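Local coordinates for glutamine aminotransferase class-II domain protein (Ruegeria pomeroyi, PDB 3MDN) that probably acts as a class-II glutamine amidotransferase, a member of the NTN-hydrolase clan, its acceptor substrate unknown, at residues A49-R54 against S81-S86. Numbering follows the deposited sequence.
Sequences AWYDAR and SGLFLS
Ala-49 and Leu-85 form an antiparallel hydrogen-bonded pair, Ala-49 N reaching Leu-85 O at 2.7 Å and Leu-85 N returning to Ala-49 O at 2.8 Å. One residue on, Trp-50 and Phe-84 make the non-hydrogen-bonded pair; their CB atoms meet at 3.5 Å, and both rings lead away from the partner strand. Near the corner at Gly-82 and Leu-83, where the chain passes from strand 80-81 to strand 84-87, a serine hydroxyl adds to the backbone bonds between the two segments. Ser-81 CB lies against Tyr-51 O and Trp-50 CB, and OG, anti to the backbone N (chi1 177°), donates to Tyr-51 O at 2.5 Å, tilted 22° from the carbonyl plane. The same OG accepts from Leu-83 N at 3.1 Å, closing an ST turn; the two bonds together hold the hydroxyl in this rotation. With an alanine in its place, Tyr-51 O would probably lose this donor and Leu-83 N its acceptor, and the corner would be less firmly held. Tyr-51 N bonds Leu-83 O, which also lies at the edge of the tyrosine ring, 3.4 Å from CD1; the phenol OH continues to Arg-108 O. In its antiparallel sheet, strand 47-51 runs between 58-61 and 84-87. Ala-49, Tyr-51 and Leu-85 touch Cys-110 of strand 109-114 in the second sheet, consistent with the alpha-beta-beta-alpha NTN-hydrolase fold.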
ATOM      1  N   ALA D  49      -4.688   6.647  16.819  1.00 26.57           N
ATOM      2  CA  ALA D  49      -3.660   6.947  17.796  1.00 26.47           C
ATOM      3  C   ALA D  49      -4.103   6.375  19.141  1.00 25.38           C
ATOM      4  O   ALA D  49      -5.221   6.629  19.552  1.00 24.99           O
ATOM      5  CB  ALA D  49      -3.441   8.490  17.898  1.00 25.51           C
ATOM      6  N   TRP D  50      -3.265   5.588  19.820  1.00 24.92           N
ATOM      7  CA  TRP D  50      -3.729   4.986  21.086  1.00 25.09           C
ATOM      8  C   TRP D  50      -2.629   4.972  22.139  1.00 25.80           C
ATOM      9  O   TRP D  50      -1.448   4.878  21.808  1.00 25.39           O
ATOM     10  CB  TRP D  50      -4.291   3.556  20.864  1.00 24.67           C
ATOM     11  CG  TRP D  50      -3.210   2.475  20.762  1.00 22.86           C
ATOM     12  CD1 TRP D  50      -2.747   1.682  21.770  1.00 20.49           C
ATOM     13  CD2 TRP D  50      -2.474   2.113  19.594  1.00 22.89           C
ATOM     14  NE1 TRP D  50      -1.750   0.851  21.305  1.00 24.27           N
ATOM     15  CE2 TRP D  50      -1.567   1.089  19.968  1.00 24.85           C
ATOM     16  CE3 TRP D  50      -2.473   2.563  18.270  1.00 24.35           C
ATOM     17  CZ2 TRP D  50      -0.690   0.488  19.053  1.00 23.64           C
ATOM     18  CZ3 TRP D  50      -1.582   1.960  17.348  1.00 22.85           C
ATOM     19  CH2 TRP D  50      -0.712   0.948  17.751  1.00 24.36           C
ATOM     20  N   TYR D  51      -3.022   5.043  23.403  1.00 25.79           N
ATOM     21  CA  TYR D  51      -2.082   4.961  24.511  1.00 27.15           C
ATOM     22  C   TYR D  51      -2.258   3.618  25.193  1.00 28.30           C
ATOM     23  O   TYR D  51      -3.379   3.155  25.449  1.00 28.36           O
ATOM     24  CB  TYR D  51      -2.326   6.081  25.569  1.00 26.65           C
ATOM     25  CG  TYR D  51      -2.111   7.469  25.020  1.00 25.51           C
ATOM     26  CD1 TYR D  51      -3.166   8.175  24.446  1.00 23.02           C
ATOM     27  CD2 TYR D  51      -0.853   8.073  25.069  1.00 24.57           C
ATOM     28  CE1 TYR D  51      -2.969   9.449  23.916  1.00 24.12           C
ATOM     29  CE2 TYR D  51      -0.652   9.346  24.562  1.00 23.26           C
ATOM     30  CZ  TYR D  51      -1.714  10.028  23.989  1.00 22.57           C
ATOM     31  OH  TYR D  51      -1.526  11.271  23.451  1.00 21.95           O
ATOM     32  N   ASP D  52      -1.150   3.043  25.582  1.00 29.01           N
ATOM     33  CA  ASP D  52      -1.169   1.753  26.205  1.00 31.00           C
ATOM     34  C   ASP D  52      -0.029   1.790  27.195  1.00 31.71           C
ATOM     35  O   ASP D  52      -0.186   2.301  28.300  1.00 31.16           O
ATOM     36  CB  ASP D  52      -0.920   0.666  25.139  1.00 31.33           C
ATOM     37  CG  ASP D  52      -1.133  -0.761  25.676  1.00 33.88           C
ATOM     38  OD1 ASP D  52      -1.522  -0.917  26.862  1.00 37.33           O
ATOM     39  OD2 ASP D  52      -0.917  -1.727  24.913  1.00 33.17           O
ATOM     40  N   ALA D  53       1.146   1.346  26.752  1.00 31.73           N
ATOM     41  CA  ALA D  53       2.257   1.143  27.665  1.00 33.37           C
ATOM     42  C   ALA D  53       3.204   2.333  27.761  1.00 33.49           C
ATOM     43  O   ALA D  53       4.026   2.409  28.671  1.00 34.45           O
ATOM     44  CB  ALA D  53       3.083  -0.144  27.252  1.00 32.73           C
ATOM     45  N   ARG D  54       3.143   3.234  26.798  1.00 33.07           N
ATOM     46  CA  ARG D  54       4.158   4.256  26.737  1.00 32.31           C
ATOM     47  C   ARG D  54       3.520   5.615  26.948  1.00 32.23           C
ATOM     48  O   ARG D  54       2.327   5.803  26.679  1.00 32.80           O
ATOM     49  CB  ARG D  54       4.886   4.214  25.390  1.00 32.31           C
ATOM     50  CG  ARG D  54       5.554   2.871  24.998  1.00 31.33           C
ATOM     51  CD  ARG D  54       6.784   3.191  24.171  1.00 31.26           C
ATOM     52  NE  ARG D  54       7.420   2.053  23.492  1.00 32.37           N
ATOM     53  CZ  ARG D  54       8.341   1.247  24.028  1.00 33.17           C
ATOM     54  NH1 ARG D  54       8.710   1.400  25.292  1.00 32.28           N
ATOM     55  NH2 ARG D  54       8.875   0.255  23.306  1.00 27.74           N
ATOM     56  N   SER D  81      -7.186  -0.271  24.589  1.00 25.26           N
ATOM     57  CA  SER D  81      -6.706   1.012  25.098  1.00 24.46           C
ATOM     58  C   SER D  81      -7.816   1.752  25.848  1.00 24.14           C
ATOM     59  O   SER D  81      -8.999   1.610  25.546  1.00 23.92           O
ATOM     60  CB  SER D  81      -6.124   1.876  23.965  1.00 24.54           C
ATOM     61  OG  SER D  81      -5.713   3.151  24.444  1.00 23.36           O
ATOM     62  N   GLY D  82      -7.406   2.519  26.849  1.00 23.77           N
ATOM     63  CA  GLY D  82      -8.304   3.310  27.644  1.00 23.55           C
ATOM     64  C   GLY D  82      -8.297   4.749  27.164  1.00 24.06           C
ATOM     65  O   GLY D  82      -9.038   5.580  27.698  1.00 22.77           O
ATOM     66  N   LEU D  83      -7.488   5.045  26.137  1.00 23.52           N
ATOM     67  CA  LEU D  83      -7.465   6.398  25.586  1.00 24.28           C
ATOM     68  C   LEU D  83      -6.984   6.354  24.165  1.00 24.58           C
ATOM     69  O   LEU D  83      -5.797   6.080  23.909  1.00 24.28           O
ATOM     70  CB  LEU D  83      -6.562   7.340  26.411  1.00 24.18           C
ATOM     71  CG  LEU D  83      -7.043   8.808  26.495  1.00 26.03           C
ATOM     72  CD1 LEU D  83      -6.145   9.633  27.442  1.00 26.29           C
ATOM     73  CD2 LEU D  83      -7.173   9.525  25.132  1.00 24.34           C
ATOM     74  N   PHE D  84      -7.890   6.599  23.224  1.00 24.16           N
ATOM     75  CA  PHE D  84      -7.473   6.595  21.835  1.00 25.40           C
ATOM     76  C   PHE D  84      -8.312   7.513  20.935  1.00 26.42           C
ATOM     77  O   PHE D  84      -9.389   7.937  21.327  1.00 25.48           O
ATOM     78  CB  PHE D  84      -7.406   5.167  21.278  1.00 24.08           C
ATOM     79  CG  PHE D  84      -8.730   4.429  21.278  1.00 23.49           C
ATOM     80  CD1 PHE D  84      -9.517   4.406  20.148  1.00 21.32           C
ATOM     81  CD2 PHE D  84      -9.149   3.718  22.398  1.00 19.48           C
ATOM     82  CE1 PHE D  84     -10.711   3.703  20.140  1.00 24.11           C
ATOM     83  CE2 PHE D  84     -10.326   3.004  22.401  1.00 18.81           C
ATOM     84  CZ  PHE D  84     -11.115   2.993  21.281  1.00 22.19           C
ATOM     85  N   LEU D  85      -7.797   7.770  19.724  1.00 27.72           N
ATOM     86  CA  LEU D  85      -8.406   8.676  18.746  1.00 29.44           C
ATOM     87  C   LEU D  85      -8.378   7.932  17.422  1.00 30.57           C
ATOM     88  O   LEU D  85      -7.320   7.381  17.078  1.00 29.46           O
ATOM     89  CB  LEU D  85      -7.539   9.949  18.638  1.00 29.42           C
ATOM     90  CG  LEU D  85      -7.778  11.134  19.607  1.00 32.05           C
ATOM     91  CD1 LEU D  85      -7.607  10.743  21.046  1.00 33.14           C
ATOM     92  CD2 LEU D  85      -6.802  12.270  19.227  1.00 36.38           C
ATOM     93  N   SER D  86      -9.487   7.920  16.678  1.00 31.57           N
ATOM     94  CA  SER D  86      -9.542   7.301  15.354  1.00 34.46           C
ATOM     95  C   SER D  86     -10.379   8.091  14.345  1.00 36.64           C
ATOM     96  O   SER D  86     -11.333   8.762  14.744  1.00 36.44           O
ATOM     97  CB  SER D  86      -9.983   5.851  15.422  1.00 34.24           C
ATOM     98  OG  SER D  86     -11.113   5.702  16.224  1.00 38.22           O
TER